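Local coordinates for 1-pyrroline-5-carboxylate dehydrogenase (Thermus thermophilus, PDB 1UZB), which probably catalyses the NAD+-dependent oxidation of glutamate semialdehyde, formed from 1-pyrroline-5-carboxylate, to glutamate, at residues A[29-41]-A[57-69]. Sequence-based numbering, arbitrary orientation.
Sequences RVREEFGRHYPLY and NPSAPSEVVGTTA
Strand 36-38 runs parallel to strand 64-69, side by side in a small four-stranded mixed sheet near the N-terminus of this aldehyde dehydrogenase; just ahead of it, the turn after helix 17-32 packs Phe34 against Val65, while Arg31 at the helix end reaches Glu63. The ladder is plain parallel pairing: Thr67 N donates to Arg36 O, Tyr38 N to Thr67 O (2.8 Å), and Ala69 N to Tyr38 O. Before it, the type II turn Glu33 to Arg36 delivers Gly35 N to Val65 O, approaching from above the carbonyl plane; Val65 and Gly66 form a classic beta bulge opposite Ser55 of strand 52-57.

Phe34 is sandwiched. Val65 CA sits 4.0 Å from the centre of one ring face, a CH-pi contact 11° off the normal, while Arg31 CD lies over the other face toward the rim. Glu63 OE1 comes to the ring edge at CE2 (3.6 Å) and also accepts from Asn57 ND2. An alanine in place of Phe34 would probably uncover Val65 CA and take away the ring face that Arg31 CD lies on. Arg31 itself bends at chi2 (68°) back toward Glu63, where the direct salt bridge is weak.

Farther along, the Leu40 side chain rests on Ala69 CB, 3.6 Å from CG. On the sheet face carrying His37 and Thr67, with CG anti to the backbone N (chi1 -176°), the imidazole reaches across to Thr67, crossing its side chain at about a right angle; its NE2 is hydrogen-bonded to Asp48 OD1, and ND1 meets Thr67 OG1 at the ring edge, 2.7 Å away in a nearly straight hydrogen bond.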
loop_
_atom_site.group_PDB
_atom_site.type_symbol
_atom_site.label_atom_id
_atom_site.label_comp_id
_atom_site.label_asym_id
_atom_site.label_seq_id
_atom_site.Cartn_x
_atom_site.Cartn_y
_atom_site.Cartn_z
ATOM N N ARG A 29 -21.752 31.204 -35.159
ATOM C CA ARG A 29 -20.772 30.669 -36.097
ATOM C C ARG A 29 -21.191 29.314 -36.662
ATOM O O ARG A 29 -21.011 29.055 -37.851
ATOM C CB ARG A 29 -19.397 30.567 -35.438
ATOM C CG ARG A 29 -18.804 31.922 -35.107
ATOM C CD ARG A 29 -17.316 31.827 -34.857
ATOM N NE ARG A 29 -16.745 33.124 -34.511
ATOM C CZ ARG A 29 -15.444 33.356 -34.388
ATOM N NH1 ARG A 29 -14.575 32.376 -34.585
ATOM N NH2 ARG A 29 -15.012 34.566 -34.058
ATOM N N VAL A 30 -21.749 28.448 -35.820
ATOM C CA VAL A 30 -22.198 27.144 -36.294
ATOM C C VAL A 30 -23.326 27.329 -37.311
ATOM O O VAL A 30 -23.329 26.695 -38.365
ATOM C CB VAL A 30 -22.693 26.260 -35.126
ATOM C CG1 VAL A 30 -23.434 25.041 -35.662
ATOM C CG2 VAL A 30 -21.507 25.814 -34.284
ATOM N N ARG A 31 -24.273 28.208 -36.996
ATOM C CA ARG A 31 -25.397 28.475 -37.888
ATOM C C ARG A 31 -24.913 29.043 -39.219
ATOM O O ARG A 31 -25.435 28.696 -40.280
ATOM C CB ARG A 31 -26.367 29.464 -37.236
ATOM C CG ARG A 31 -27.561 29.838 -38.106
ATOM C CD ARG A 31 -28.502 28.660 -38.308
ATOM N NE ARG A 31 -29.617 28.996 -39.192
ATOM C CZ ARG A 31 -29.499 29.204 -40.500
ATOM N NH1 ARG A 31 -28.313 29.109 -41.085
ATOM N NH2 ARG A 31 -30.567 29.507 -41.226
ATOM N N GLU A 32 -23.915 29.915 -39.159
ATOM C CA GLU A 32 -23.367 30.529 -40.362
ATOM C C GLU A 32 -22.594 29.506 -41.188
ATOM O O GLU A 32 -22.271 29.745 -42.353
ATOM C CB GLU A 32 -22.466 31.704 -39.970
ATOM C CG GLU A 32 -23.249 32.889 -39.403
ATOM C CD GLU A 32 -22.382 33.893 -38.661
ATOM O OE1 GLU A 32 -22.926 34.928 -38.220
ATOM O OE2 GLU A 32 -21.166 33.650 -38.509
ATOM N N GLU A 33 -22.328 28.357 -40.574
ATOM C CA GLU A 33 -21.594 27.266 -41.204
ATOM C C GLU A 33 -22.527 26.212 -41.810
ATOM O O GLU A 33 -22.073 25.256 -42.435
ATOM C CB GLU A 33 -20.676 26.618 -40.160
ATOM C CG GLU A 33 -19.867 25.431 -40.644
ATOM C CD GLU A 33 -19.021 24.834 -39.538
ATOM O OE1 GLU A 33 -19.592 24.425 -38.504
ATOM O OE2 GLU A 33 -17.783 24.775 -39.700
ATOM N N PHE A 34 -23.833 26.390 -41.619
ATOM C CA PHE A 34 -24.823 25.459 -42.161
ATOM C C PHE A 34 -24.556 25.175 -43.638
ATOM O O PHE A 34 -24.282 26.092 -44.416
ATOM C CB PHE A 34 -26.234 26.042 -42.012
ATOM C CG PHE A 34 -26.923 25.686 -40.716
ATOM C CD1 PHE A 34 -26.192 25.377 -39.571
ATOM C CD2 PHE A 34 -28.312 25.702 -40.635
ATOM C CE1 PHE A 34 -26.839 25.092 -38.364
ATOM C CE2 PHE A 34 -28.966 25.420 -39.436
ATOM C CZ PHE A 34 -28.225 25.114 -38.298
ATOM N N GLY A 35 -24.638 23.905 -44.021
ATOM C CA GLY A 35 -24.419 23.536 -45.410
ATOM C C GLY A 35 -23.046 22.963 -45.700
ATOM O O GLY A 35 -22.800 22.457 -46.797
ATOM N N ARG A 36 -22.149 23.041 -44.725
ATOM C CA ARG A 36 -20.794 22.525 -44.883
ATOM C C ARG A 36 -20.807 21.025 -45.167
ATOM O O ARG A 36 -21.680 20.302 -44.685
ATOM C CB ARG A 36 -19.985 22.808 -43.617
ATOM C CG ARG A 36 -18.548 22.322 -43.662
ATOM C CD ARG A 36 -17.832 22.669 -42.369
ATOM N NE ARG A 36 -16.490 22.099 -42.304
ATOM C CZ ARG A 36 -15.713 22.148 -41.228
ATOM N NH1 ARG A 36 -16.144 22.740 -40.123
ATOM N NH2 ARG A 36 -14.505 21.600 -41.256
ATOM N N HIS A 37 -19.840 20.565 -45.956
ATOM C CA HIS A 37 -19.737 19.153 -46.308
ATOM C C HIS A 37 -18.564 18.479 -45.604
ATOM O O HIS A 37 -17.441 18.975 -45.649
ATOM C CB HIS A 37 -19.564 18.992 -47.818
ATOM C CG HIS A 37 -19.536 17.566 -48.267
ATOM N ND1 HIS A 37 -20.649 16.754 -48.234
ATOM C CD2 HIS A 37 -18.525 16.796 -48.736
ATOM C CE1 HIS A 37 -20.326 15.548 -48.664
ATOM N NE2 HIS A 37 -19.043 15.547 -48.975
ATOM N N TYR A 38 -18.829 17.341 -44.966
ATOM C CA TYR A 38 -17.785 16.606 -44.256
ATOM C C TYR A 38 -17.584 15.225 -44.878
ATOM O O TYR A 38 -18.514 14.428 -44.951
ATOM C CB TYR A 38 -18.154 16.442 -42.777
ATOM C CG TYR A 38 -18.555 17.725 -42.076
ATOM C CD1 TYR A 38 -19.814 18.290 -42.279
ATOM C CD2 TYR A 38 -17.675 18.372 -41.210
ATOM C CE1 TYR A 38 -20.186 19.471 -41.635
ATOM C CE2 TYR A 38 -18.036 19.553 -40.562
ATOM C CZ TYR A 38 -19.292 20.095 -40.779
ATOM O OH TYR A 38 -19.646 21.259 -40.135
ATOM N N PRO A 39 -16.360 14.926 -45.336
ATOM C CA PRO A 39 -16.090 13.619 -45.946
ATOM C C PRO A 39 -15.921 12.507 -44.909
ATOM O O PRO A 39 -16.087 12.726 -43.707
ATOM C CB PRO A 39 -14.790 13.854 -46.715
ATOM C CG PRO A 39 -14.748 15.351 -46.919
ATOM C CD PRO A 39 -15.253 15.857 -45.602
ATOM N N LEU A 40 -15.613 11.308 -45.393
ATOM C CA LEU A 40 -15.355 10.172 -44.518
ATOM C C LEU A 40 -13.914 10.377 -44.050
ATOM O O LEU A 40 -13.196 11.206 -44.603
ATOM C CB LEU A 40 -15.421 8.854 -45.302
ATOM C CG LEU A 40 -16.630 8.559 -46.198
ATOM C CD1 LEU A 40 -16.422 7.235 -46.933
ATOM C CD2 LEU A 40 -17.889 8.504 -45.353
ATOM N N TYR A 41 -13.491 9.642 -43.030
ATOM C CA TYR A 41 -12.112 9.738 -42.567
ATOM C C TYR A 41 -11.595 8.307 -42.529
ATOM O O TYR A 41 -12.022 7.499 -41.702
ATOM C CB TYR A 41 -12.023 10.369 -41.174
ATOM C CG TYR A 41 -10.602 10.676 -40.736
ATOM C CD1 TYR A 41 -9.937 11.817 -41.195
ATOM C CD2 TYR A 41 -9.922 9.825 -39.863
ATOM C CE1 TYR A 41 -8.629 12.103 -40.788
ATOM C CE2 TYR A 41 -8.619 10.099 -39.456
ATOM C CZ TYR A 41 -7.979 11.237 -39.918
ATOM O OH TYR A 41 -6.699 11.514 -39.497
ATOM N N ASN A 57 -31.967 20.098 -39.232
ATOM C CA ASN A 57 -32.160 20.750 -37.942
ATOM C C ASN A 57 -33.553 20.317 -37.476
ATOM O O ASN A 57 -34.553 20.708 -38.068
ATOM C CB ASN A 57 -32.114 22.267 -38.139
ATOM C CG ASN A 57 -32.393 23.038 -36.868
ATOM O OD1 ASN A 57 -32.771 22.469 -35.846
ATOM N ND2 ASN A 57 -32.219 24.352 -36.932
ATOM N N PRO A 58 -33.641 19.507 -36.410
ATOM C CA PRO A 58 -34.958 19.061 -35.938
ATOM C C PRO A 58 -35.873 20.177 -35.441
ATOM O O PRO A 58 -37.079 19.972 -35.289
ATOM C CB PRO A 58 -34.614 18.046 -34.850
ATOM C CG PRO A 58 -33.307 18.558 -34.310
ATOM C CD PRO A 58 -32.561 18.958 -35.571
ATOM N N SER A 59 -35.300 21.350 -35.185
ATOM C CA SER A 59 -36.080 22.496 -34.730
ATOM C C SER A 59 -36.673 23.251 -35.919
ATOM O O SER A 59 -37.601 24.042 -35.762
ATOM C CB SER A 59 -35.206 23.444 -33.902
ATOM O OG SER A 59 -34.820 22.839 -32.679
ATOM N N ALA A 60 -36.121 22.993 -37.101
ATOM C CA ALA A 60 -36.557 23.614 -38.357
ATOM C C ALA A 60 -35.982 22.711 -39.448
ATOM O O ALA A 60 -34.975 23.043 -40.076
ATOM C CB ALA A 60 -35.986 25.022 -38.475
ATOM N N PRO A 61 -36.628 21.557 -39.691
ATOM C CA PRO A 61 -36.194 20.573 -40.688
ATOM C C PRO A 61 -35.969 20.999 -42.129
ATOM O O PRO A 61 -35.478 20.206 -42.926
ATOM C CB PRO A 61 -37.234 19.458 -40.552
ATOM C CG PRO A 61 -38.453 20.182 -40.109
ATOM C CD PRO A 61 -37.913 21.158 -39.091
ATOM N N SER A 62 -36.315 22.234 -42.471
ATOM C CA SER A 62 -36.089 22.713 -43.829
ATOM C C SER A 62 -34.641 23.188 -43.920
ATOM O O SER A 62 -34.112 23.410 -45.011
ATOM C CB SER A 62 -37.038 23.869 -44.163
ATOM O OG SER A 62 -36.807 24.983 -43.318
ATOM N N GLU A 63 -34.000 23.326 -42.762
ATOM C CA GLU A 63 -32.616 23.781 -42.698
ATOM C C GLU A 63 -31.633 22.618 -42.660
ATOM O O GLU A 63 -31.759 21.708 -41.837
ATOM C CB GLU A 63 -32.393 24.651 -41.460
ATOM C CG GLU A 63 -33.447 25.720 -41.249
ATOM C CD GLU A 63 -33.080 26.682 -40.140
ATOM O OE1 GLU A 63 -32.421 26.256 -39.167
ATOM O OE2 GLU A 63 -33.460 27.866 -40.240
ATOM N N VAL A 64 -30.648 22.666 -43.548
ATOM C CA VAL A 64 -29.624 21.633 -43.629
ATOM C C VAL A 64 -28.414 22.054 -42.800
ATOM O O VAL A 64 -27.700 22.995 -43.154
ATOM C CB VAL A 64 -29.181 21.407 -45.090
ATOM C CG1 VAL A 64 -28.061 20.376 -45.150
ATOM C CG2 VAL A 64 -30.365 20.948 -45.921
ATOM N N VAL A 65 -28.189 21.361 -41.688
ATOM C CA VAL A 65 -27.056 21.676 -40.828
ATOM C C VAL A 65 -25.765 21.389 -41.587
ATOM O O VAL A 65 -24.809 22.157 -41.517
ATOM C CB VAL A 65 -27.094 20.840 -39.526
ATOM C CG1 VAL A 65 -25.850 21.119 -38.686
ATOM C CG2 VAL A 65 -28.349 21.180 -38.734
ATOM N N GLY A 66 -25.755 20.284 -42.325
ATOM C CA GLY A 66 -24.582 19.926 -43.099
ATOM C C GLY A 66 -24.802 18.624 -43.836
ATOM O O GLY A 66 -25.826 17.964 -43.658
ATOM N N THR A 67 -23.850 18.260 -44.684
ATOM C CA THR A 67 -23.947 17.011 -45.420
ATOM C C THR A 67 -22.639 16.278 -45.208
ATOM O O THR A 67 -21.630 16.889 -44.861
ATOM C CB THR A 67 -24.140 17.239 -46.935
ATOM O OG1 THR A 67 -22.993 17.911 -47.471
ATOM C CG2 THR A 67 -25.389 18.064 -47.196
ATOM N N THR A 68 -22.657 14.967 -45.399
ATOM C CA THR A 68 -21.442 14.184 -45.251
ATOM C C THR A 68 -21.372 13.167 -46.373
ATOM O O THR A 68 -22.359 12.923 -47.073
ATOM C CB THR A 68 -21.404 13.403 -43.921
ATOM O OG1 THR A 68 -22.382 12.356 -43.954
ATOM C CG2 THR A 68 -21.682 14.327 -42.745
ATOM N N ALA A 69 -20.194 12.584 -46.548
ATOM C CA ALA A 69 -20.018 11.556 -47.559
ATOM C C ALA A 69 -20.827 10.363 -47.059
ATOM O O ALA A 69 -21.237 10.327 -45.896
ATOM C CB ALA A 69 -18.546 11.188 -47.684
HETATM O O HOH W 1 -32.777 30.094 -39.491
HETATM O O HOH W 2 -22.172 22.315 -40.727
HETATM O O HOH W 3 -23.191 20.404 -48.407
#